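Local structure of protein CT_858 (Chlamydia trachomatis, 3DOR) at residues 291-296 against 333-338; 278-283 against 325-330; 457-462 against 480-485. The protein probably acts as a secreted serine-type endopeptidase of Chlamydia trachomatis, and its mature form is a dimer. One frame throughout, in Å; residues are numbered along the deposited sequence.

How the contacts relate
All three contacts involve one mixed sheet, in which strands 278-284, 290-297, 333-337, 457-461 and 483-486 lie side by side in that order. Contact 1 joins the second and third of these, and contact 3 the last two. Contact 2 sets helix 316-330 against strand 278-284. The segments of contacts 1 and 2 alternate along the chain, while contact 3 follows both. Centres of contacts 1 and 2 are about 7 Å apart, those of contacts 1 and 3 about 10 Å, and those of contacts 2 and 3 about 17 Å. Backbone bonds link strands 333-337 and 457-461, so the beta-alpha-beta units 290-297/316-330/333-337 and 457-461/468-478/483-486 share one continuous sheet in the S41 peptidase region.

Contact 1: 291-296 against 333-338; sequences HKVGFL and ALIIDQ
G294 and L296 turn both their N-H and their C=O groups toward strand 333-337, and four backbone hydrogen bonds result. G294 N donates to A333 O, and I335 N returns a bond of 2.7 Å to G294 O. L296 N then donates to I335 O, and D337 N reaches L296 O, also at 2.7 Å. The strands run parallel with a 23° angle between their directions. V293 and F295 direct their own backbone bonds to the other neighbour, pairing with S281 and Y279.

The side chain of F295 lies over the adjoining strand. Its CB leaves the sheet on the face that also carries V293 and I335, and CG, anti to the backbone N (chi1 177°), swings the ring forward along the chain. F295 CD1 comes first to I335 CG2, 3.9 Å away. Further out, F295 CE1 is 3.9 Å from D337 CB, and CZ at the tip approaches the same CB to 3.5 Å. The side chains of F295 and D337 lie side by side and point the same way, with the ring and carboxylate planes 52° apart. That carboxylate finds its hydrogen bond in T339 OG1. On the same face, V293 CG1 packs against I335 CG1 at 4.0 Å, and V559 of helix 549-564 touches I335.

On the other face G294 brings no side chain, and L334 CD2 settles beside its carbonyl, 3.4 Å from G294 O. The same L334 methyl meets L296 CB at 4.1 Å. Strands 290-297 and 333-337 belong to a beta-alpha-beta unit with helix 316-330. The chemistry of the contact is that of a buried core: inward N-H and C=O groups satisfy one another and mostly apolar side chains pack on both faces, consistent with little access for water.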
loop_
_atom_site.group_PDB
_atom_site.type_symbol
_atom_site.label_atom_id
_atom_site.label_comp_id
_atom_site.label_asym_id
_atom_site.label_seq_id
_atom_site.Cartn_x
_atom_site.Cartn_y
_atom_site.Cartn_z
ATOM N N HIS B 291 35.628 4.445 -36.040
ATOM C CA HIS B 291 34.636 5.382 -35.540
ATOM C C HIS B 291 34.536 5.242 -34.026
ATOM O O HIS B 291 34.661 4.140 -33.497
ATOM C CB HIS B 291 33.262 5.052 -36.125
ATOM C CG HIS B 291 33.186 5.162 -37.614
ATOM N ND1 HIS B 291 33.147 6.375 -38.268
ATOM C CD2 HIS B 291 33.127 4.211 -38.576
ATOM C CE1 HIS B 291 33.065 6.165 -39.573
ATOM N NE2 HIS B 291 33.051 4.862 -39.785
ATOM N N LYS B 292 34.307 6.348 -33.325
ATOM C CA LYS B 292 34.158 6.282 -31.878
ATOM C C LYS B 292 32.680 6.038 -31.614
ATOM O O LYS B 292 31.822 6.752 -32.120
ATOM C CB LYS B 292 34.615 7.584 -31.213
ATOM C CG LYS B 292 36.064 7.941 -31.521
ATOM C CD LYS B 292 36.696 8.771 -30.412
ATOM C CE LYS B 292 36.021 10.106 -30.246
ATOM N NZ LYS B 292 36.583 10.877 -29.096
ATOM N N VAL B 293 32.381 5.007 -30.840
ATOM C CA VAL B 293 30.992 4.682 -30.562
ATOM C C VAL B 293 30.714 4.488 -29.083
ATOM O O VAL B 293 31.481 3.846 -28.371
ATOM C CB VAL B 293 30.573 3.401 -31.331
ATOM C CG1 VAL B 293 29.129 3.028 -31.001
ATOM C CG2 VAL B 293 30.740 3.630 -32.842
ATOM N N GLY B 294 29.607 5.053 -28.622
ATOM C CA GLY B 294 29.252 4.894 -27.227
ATOM C C GLY B 294 28.434 3.638 -27.007
ATOM O O GLY B 294 27.737 3.166 -27.916
ATOM N N PHE B 295 28.553 3.074 -25.808
ATOM C CA PHE B 295 27.798 1.894 -25.412
ATOM C C PHE B 295 27.210 2.200 -24.038
ATOM O O PHE B 295 27.920 2.617 -23.115
ATOM C CB PHE B 295 28.672 0.647 -25.311
ATOM C CG PHE B 295 27.912 -0.584 -24.832
ATOM C CD1 PHE B 295 27.305 -1.448 -25.741
ATOM C CD2 PHE B 295 27.765 -0.842 -23.470
ATOM C CE1 PHE B 295 26.563 -2.551 -25.304
ATOM C CE2 PHE B 295 27.025 -1.941 -23.021
ATOM C CZ PHE B 295 26.423 -2.797 -23.938
ATOM N N LEU B 296 25.910 1.995 -23.912
ATOM C CA LEU B 296 25.205 2.258 -22.670
ATOM C C LEU B 296 24.170 1.161 -22.457
ATOM O O LEU B 296 23.458 0.805 -23.382
ATOM C CB LEU B 296 24.501 3.617 -22.760
ATOM C CG LEU B 296 23.595 4.107 -21.622
ATOM C CD1 LEU B 296 22.306 3.316 -21.598
ATOM C CD2 LEU B 296 24.315 3.979 -20.297
ATOM N N ALA B 333 28.059 7.694 -32.754
ATOM C CA ALA B 333 26.815 6.931 -32.692
ATOM C C ALA B 333 26.759 6.321 -31.303
ATOM O O ALA B 333 27.759 6.322 -30.591
ATOM C CB ALA B 333 26.791 5.838 -33.760
ATOM N N LEU B 334 25.601 5.789 -30.928
ATOM C CA LEU B 334 25.423 5.226 -29.602
ATOM C C LEU B 334 24.669 3.899 -29.636
ATOM O O LEU B 334 23.606 3.792 -30.253
ATOM C CB LEU B 334 24.623 6.213 -28.747
ATOM C CG LEU B 334 24.626 6.246 -27.208
ATOM C CD1 LEU B 334 23.202 6.492 -26.752
ATOM C CD2 LEU B 334 25.177 4.986 -26.583
ATOM N N ILE B 335 25.219 2.896 -28.964
ATOM C CA ILE B 335 24.558 1.608 -28.864
ATOM C C ILE B 335 23.959 1.531 -27.463
ATOM O O ILE B 335 24.657 1.748 -26.465
ATOM C CB ILE B 335 25.538 0.435 -29.040
ATOM C CG1 ILE B 335 26.099 0.426 -30.471
ATOM C CG2 ILE B 335 24.817 -0.885 -28.751
ATOM C CD1 ILE B 335 27.205 -0.587 -30.675
ATOM N N ILE B 336 22.663 1.246 -27.386
ATOM C CA ILE B 336 21.986 1.121 -26.102
ATOM C C ILE B 336 21.550 -0.329 -25.919
ATOM O O ILE B 336 20.710 -0.836 -26.678
ATOM C CB ILE B 336 20.740 2.044 -26.034
ATOM C CG1 ILE B 336 21.179 3.512 -26.051
ATOM C CG2 ILE B 336 19.916 1.741 -24.771
ATOM C CD1 ILE B 336 20.020 4.492 -26.015
ATOM N N ASP B 337 22.133 -1.005 -24.935
ATOM C CA ASP B 337 21.762 -2.385 -24.667
ATOM C C ASP B 337 20.598 -2.332 -23.687
ATOM O O ASP B 337 20.764 -1.934 -22.539
ATOM C CB ASP B 337 22.925 -3.157 -24.044
ATOM C CG ASP B 337 22.505 -4.536 -23.543
ATOM O OD1 ASP B 337 23.283 -5.153 -22.786
ATOM O OD2 ASP B 337 21.396 -4.998 -23.909
ATOM N N GLN B 338 19.417 -2.725 -24.139
ATOM C CA GLN B 338 18.255 -2.694 -23.272
ATOM C C GLN B 338 17.660 -4.090 -23.057
ATOM O O GLN B 338 16.515 -4.215 -22.621
ATOM C CB GLN B 338 17.201 -1.767 -23.873
ATOM C CG GLN B 338 16.159 -1.356 -22.891
ATOM C CD GLN B 338 14.762 -1.396 -23.458
ATOM O OE1 GLN B 338 13.920 -0.595 -23.070
ATOM N NE2 GLN B 338 14.498 -2.341 -24.359
#

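Contact 2: 278-283 against 325-330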
loop_
_atom_site.group_PDB
_atom_site.type_symbol
_atom_site.label_atom_id
_atom_site.label_comp_id
_atom_site.label_asym_id
_atom_site.label_seq_id
_atom_site.Cartn_x
_atom_site.Cartn_y
_atom_site.Cartn_z
ATOM N N ALA B 278 28.642 2.059 -18.914
ATOM C CA ALA B 278 28.705 2.904 -20.087
ATOM C C ALA B 278 30.151 3.180 -20.447
ATOM O O ALA B 278 30.989 3.410 -19.565
ATOM C CB ALA B 278 27.968 4.214 -19.818
ATOM N N TYR B 279 30.445 3.158 -21.739
ATOM C CA TYR B 279 31.798 3.405 -22.182
ATOM C C TYR B 279 31.824 3.824 -23.635
ATOM O O TYR B 279 30.788 3.896 -24.298
ATOM C CB TYR B 279 32.656 2.145 -21.971
ATOM C CG TYR B 279 32.213 0.936 -22.770
ATOM C CD1 TYR B 279 32.632 0.757 -24.085
ATOM C CD2 TYR B 279 31.351 -0.018 -22.216
ATOM C CE1 TYR B 279 32.208 -0.335 -24.838
ATOM C CE2 TYR B 279 30.919 -1.118 -22.962
ATOM C CZ TYR B 279 31.351 -1.264 -24.272
ATOM O OH TYR B 279 30.919 -2.327 -25.030
ATOM N N ILE B 280 33.021 4.126 -24.114
ATOM C CA ILE B 280 33.228 4.522 -25.492
ATOM C C ILE B 280 34.337 3.629 -26.013
ATOM O O ILE B 280 35.349 3.462 -25.339
ATOM C CB ILE B 280 33.696 5.985 -25.601
ATOM C CG1 ILE B 280 32.632 6.928 -25.040
ATOM C CG2 ILE B 280 33.970 6.331 -27.047
ATOM C CD1 ILE B 280 33.013 8.405 -25.150
ATOM N N SER B 281 34.132 3.037 -27.187
ATOM C CA SER B 281 35.130 2.177 -27.821
ATOM C C SER B 281 35.239 2.600 -29.273
ATOM O O SER B 281 34.470 3.434 -29.734
ATOM C CB SER B 281 34.712 0.704 -27.782
ATOM O OG SER B 281 34.650 0.218 -26.457
ATOM N N SER B 282 36.201 2.032 -29.990
ATOM C CA SER B 282 36.368 2.340 -31.405
ATOM C C SER B 282 35.840 1.165 -32.213
ATOM O O SER B 282 36.183 0.015 -31.944
ATOM C CB SER B 282 37.841 2.564 -31.732
ATOM O OG SER B 282 38.615 1.471 -31.276
ATOM N N VAL B 283 34.982 1.460 -33.184
ATOM C CA VAL B 283 34.405 0.443 -34.056
ATOM C C VAL B 283 34.965 0.671 -35.461
ATOM O O VAL B 283 34.954 1.797 -35.961
ATOM C CB VAL B 283 32.868 0.560 -34.086
ATOM C CG1 VAL B 283 32.288 -0.390 -35.122
ATOM C CG2 VAL B 283 32.301 0.242 -32.709
ATOM N N GLN B 325 25.833 13.616 -22.032
ATOM C CA GLN B 325 26.596 14.807 -22.396
ATOM C C GLN B 325 27.982 14.377 -22.875
ATOM O O GLN B 325 28.499 14.910 -23.844
ATOM C CB GLN B 325 26.717 15.771 -21.212
ATOM C CG GLN B 325 25.522 16.691 -21.062
ATOM C CD GLN B 325 25.631 17.608 -19.849
ATOM O OE1 GLN B 325 25.787 17.141 -18.712
ATOM N NE2 GLN B 325 25.541 18.917 -20.083
ATOM N N VAL B 326 28.585 13.407 -22.200
ATOM C CA VAL B 326 29.891 12.916 -22.624
ATOM C C VAL B 326 29.779 12.298 -24.020
ATOM O O VAL B 326 30.634 12.523 -24.874
ATOM C CB VAL B 326 30.435 11.853 -21.651
ATOM C CG1 VAL B 326 31.634 11.117 -22.288
ATOM C CG2 VAL B 326 30.863 12.523 -20.344
ATOM N N PHE B 327 28.726 11.519 -24.253
ATOM C CA PHE B 327 28.537 10.871 -25.558
ATOM C C PHE B 327 28.325 11.894 -26.670
ATOM O O PHE B 327 28.840 11.733 -27.772
ATOM C CB PHE B 327 27.326 9.913 -25.536
ATOM C CG PHE B 327 27.560 8.621 -24.787
ATOM C CD1 PHE B 327 26.489 7.908 -24.262
ATOM C CD2 PHE B 327 28.830 8.085 -24.660
ATOM C CE1 PHE B 327 26.687 6.677 -23.625
ATOM C CE2 PHE B 327 29.032 6.861 -24.027
ATOM C CZ PHE B 327 27.963 6.158 -23.511
ATOM N N SER B 328 27.558 12.942 -26.389
ATOM C CA SER B 328 27.284 13.964 -27.399
ATOM C C SER B 328 28.531 14.653 -27.939
ATOM O O SER B 328 28.546 15.102 -29.079
ATOM C CB SER B 328 26.334 15.033 -26.848
ATOM O OG SER B 328 25.061 14.491 -26.579
ATOM N N SER B 329 29.581 14.725 -27.132
ATOM C CA SER B 329 30.799 15.397 -27.567
ATOM C C SER B 329 31.983 14.485 -27.868
ATOM O O SER B 329 33.036 14.952 -28.287
ATOM C CB SER B 329 31.229 16.415 -26.503
ATOM O OG SER B 329 30.268 17.443 -26.367
ATOM N N ASN B 330 31.828 13.186 -27.670
ATOM C CA ASN B 330 32.955 12.290 -27.886
ATOM C C ASN B 330 32.584 11.024 -28.613
ATOM O O ASN B 330 33.285 10.018 -28.506
ATOM C CB ASN B 330 33.548 11.925 -26.535
ATOM C CG ASN B 330 34.078 13.126 -25.805
ATOM O OD1 ASN B 330 35.210 13.549 -26.036
ATOM N ND2 ASN B 330 33.253 13.707 -24.935
#
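With chi1 at -74°, F327 places CG beside its backbone N and opposite its carbonyl carbon, which sends the ring from helix 316-330 down to strand 278-284. I280 meets it in an extended form: CG1 lies anti to the carbonyl carbon, and a chi2 of -178° carries CD1 straight on past the ring to N330. The side chains of I280 and F327 therefore slide past each other in opposite directions.

I280 CG1 sits at the edge of the F327 ring, in its plane, 3.7 Å from F327 CE2. F327 CE2 is also 3.5 Å from Y279 O, while F327 CZ ends 4.2 Å from A278 CB, so the far end of the ring rests on the backbone and the small side chain at the start of the strand. Beyond the ring, I280 CD1 comes within 3.8 Å of N330 CB, crossing that side chain at about a right angle, and it also meets V326 CG1 at 4.2 Å.

No hydrogen bond joins the two segments here. The polar end of N330 instead folds back to V326, ND2 donating to V326 O at 2.9 Å, almost straight and in the carbonyl plane on a lone pair, with the acceptor close to the amide plane as well. This bond fixes the rotation of the amide and leaves CB turned to I280. L296 and Y453 also touch F327, and W270 touches both I280 and V326.

Y279 points the other way, where its ring meets that of F295. Strand and helix run nearly parallel, at 14°, their axes 10.0 Å apart, a helix laid on the face of a beta sheet, as in the layered alpha/beta core of the ClpP/crotonase-like fold.

Contact 3: 457-462 against 480-485; sequences ICVLIN and DRALIV
Parallel strand pairing joins I457-I461 to L483-V485 near one edge of the mixed sheet, and a water bridges the two chain segments where it begins. L483 N donates to I457 O and V459 N to L483 O, after which V485 N reaches V459 O at 2.8 Å and I461 N closes the series on V485 O at 2.9 Å.

Where the pairing begins, water 1 accepts from I457 N and donates to R481 O. The side chain of R481, bent at chi2 and chi3, brings its guanidinium across I457, whose CD1 lies over one face, 3.3 Å from R481 NH1. K455 O and L356 O take hydrogen bonds from this group, and a sulfate ion, probably from the crystallisation liquor, forms a salt bridge with NH2.

The two strands are connected through helix 468-478 in a beta-alpha-beta crossover. That helix ends in a Schellman motif with D480, at positive phi, as its C-prime residue. A482 CB then fits against I457 CB at 3.7 Å.

C458 SG packs on V485 CG2 at 3.6 Å, on the face that helix 549-564 covers. Across the sheet, on the side of helix 468-478, I461 holds CG1 between its backbone N and carbonyl carbon (chi1 63°), the crowded position, and I461 CD1 presses on I484 CG2 at a tight 3.4 Å.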
loop_
_atom_site.group_PDB
_atom_site.type_symbol
_atom_site.label_atom_id
_atom_site.label_comp_id
_atom_site.label_asym_id
_atom_site.label_seq_id
_atom_site.Cartn_x
_atom_site.Cartn_y
_atom_site.Cartn_z
ATOM N N ILE B 457 21.426 6.137 -33.187
ATOM C CA ILE B 457 21.284 5.243 -32.058
ATOM C C ILE B 457 20.841 3.859 -32.497
ATOM O O ILE B 457 19.953 3.711 -33.358
ATOM C CB ILE B 457 20.208 5.768 -31.060
ATOM C CG1 ILE B 457 20.599 7.149 -30.534
ATOM C CG2 ILE B 457 20.049 4.787 -29.899
ATOM C CD1 ILE B 457 19.539 7.789 -29.633
ATOM N N CYS B 458 21.462 2.849 -31.900
ATOM C CA CYS B 458 21.100 1.469 -32.170
ATOM C C CYS B 458 20.706 0.861 -30.829
ATOM O O CYS B 458 21.525 0.808 -29.906
ATOM C CB CYS B 458 22.279 0.698 -32.758
ATOM S SG CYS B 458 21.920 -1.057 -32.987
ATOM N N VAL B 459 19.453 0.427 -30.708
ATOM C CA VAL B 459 18.970 -0.176 -29.469
ATOM C C VAL B 459 18.910 -1.691 -29.593
ATOM O O VAL B 459 18.358 -2.225 -30.562
ATOM C CB VAL B 459 17.539 0.328 -29.096
ATOM C CG1 VAL B 459 17.114 -0.243 -27.744
ATOM C CG2 VAL B 459 17.509 1.828 -29.061
ATOM N N LEU B 460 19.472 -2.382 -28.604
ATOM C CA LEU B 460 19.469 -3.839 -28.590
ATOM C C LEU B 460 18.333 -4.294 -27.677
ATOM O O LEU B 460 18.220 -3.839 -26.534
ATOM C CB LEU B 460 20.796 -4.380 -28.061
ATOM C CG LEU B 460 22.052 -3.768 -28.676
ATOM C CD1 LEU B 460 23.259 -4.365 -27.982
ATOM C CD2 LEU B 460 22.095 -4.014 -30.197
ATOM N N ILE B 461 17.508 -5.205 -28.186
ATOM C CA ILE B 461 16.353 -5.718 -27.447
ATOM C C ILE B 461 16.238 -7.241 -27.557
ATOM O O ILE B 461 16.832 -7.862 -28.442
ATOM C CB ILE B 461 15.042 -5.151 -28.031
ATOM C CG1 ILE B 461 14.885 -5.635 -29.482
ATOM C CG2 ILE B 461 15.062 -3.615 -28.015
ATOM C CD1 ILE B 461 13.491 -5.397 -30.087
ATOM N N ASN B 462 15.476 -7.842 -26.655
ATOM C CA ASN B 462 15.258 -9.275 -26.738
ATOM C C ASN B 462 13.900 -9.639 -26.140
ATOM O O ASN B 462 13.124 -8.754 -25.746
ATOM C CB ASN B 462 16.413 -10.073 -26.098
ATOM C CG ASN B 462 16.420 -10.022 -24.582
ATOM O OD1 ASN B 462 17.102 -10.823 -23.947
ATOM N ND2 ASN B 462 15.679 -9.086 -23.996
ATOM N N ASP B 480 11.012 6.818 -35.791
ATOM C CA ASP B 480 12.197 6.695 -36.645
ATOM C C ASP B 480 13.426 7.392 -36.032
ATOM O O ASP B 480 14.188 8.040 -36.749
ATOM C CB ASP B 480 11.920 7.310 -38.027
ATOM C CG ASP B 480 10.779 6.620 -38.778
ATOM O OD1 ASP B 480 9.829 7.272 -39.214
ATOM O OD2 ASP B 480 10.876 5.308 -38.944
ATOM N N ARG B 481 13.621 7.255 -34.724
ATOM C CA ARG B 481 14.753 7.892 -34.036
ATOM C C ARG B 481 15.956 6.957 -33.933
ATOM O O ARG B 481 17.103 7.403 -33.910
ATOM C CB ARG B 481 14.343 8.295 -32.607
ATOM C CG ARG B 481 14.577 9.752 -32.230
ATOM C CD ARG B 481 15.962 10.063 -31.664
ATOM N NE ARG B 481 16.991 9.824 -32.651
ATOM C CZ ARG B 481 18.286 10.044 -32.474
ATOM N NH1 ARG B 481 18.747 10.537 -31.334
ATOM N NH2 ARG B 481 19.125 9.708 -33.436
ATOM N N ALA B 482 15.690 5.662 -33.843
ATOM C CA ALA B 482 16.764 4.696 -33.698
ATOM C C ALA B 482 16.550 3.406 -34.454
ATOM O O ALA B 482 15.425 3.050 -34.811
ATOM C CB ALA B 482 16.972 4.375 -32.218
ATOM N N LEU B 483 17.653 2.702 -34.673
ATOM C CA LEU B 483 17.652 1.416 -35.348
ATOM C C LEU B 483 17.448 0.395 -34.218
ATOM O O LEU B 483 18.226 0.380 -33.254
ATOM C CB LEU B 483 19.011 1.207 -36.013
ATOM C CG LEU B 483 19.211 0.307 -37.241
ATOM C CD1 LEU B 483 20.207 -0.779 -36.907
ATOM C CD2 LEU B 483 17.894 -0.264 -37.730
ATOM N N ILE B 484 16.413 -0.438 -34.311
ATOM C CA ILE B 484 16.155 -1.426 -33.260
ATOM C C ILE B 484 16.647 -2.787 -33.746
ATOM O O ILE B 484 16.246 -3.255 -34.812
ATOM C CB ILE B 484 14.639 -1.493 -32.881
ATOM C CG1 ILE B 484 14.209 -0.247 -32.098
ATOM C CG2 ILE B 484 14.391 -2.658 -31.933
ATOM C CD1 ILE B 484 14.402 1.013 -32.792
ATOM N N VAL B 485 17.508 -3.419 -32.951
ATOM C CA VAL B 485 18.114 -4.691 -33.325
ATOM C C VAL B 485 18.000 -5.769 -32.247
ATOM O O VAL B 485 18.065 -5.469 -31.062
ATOM C CB VAL B 485 19.614 -4.468 -33.642
ATOM C CG1 VAL B 485 20.269 -5.758 -34.108
ATOM C CG2 VAL B 485 19.750 -3.378 -34.698
HETATM O O HOH W 1 19.446 6.508 -35.333
#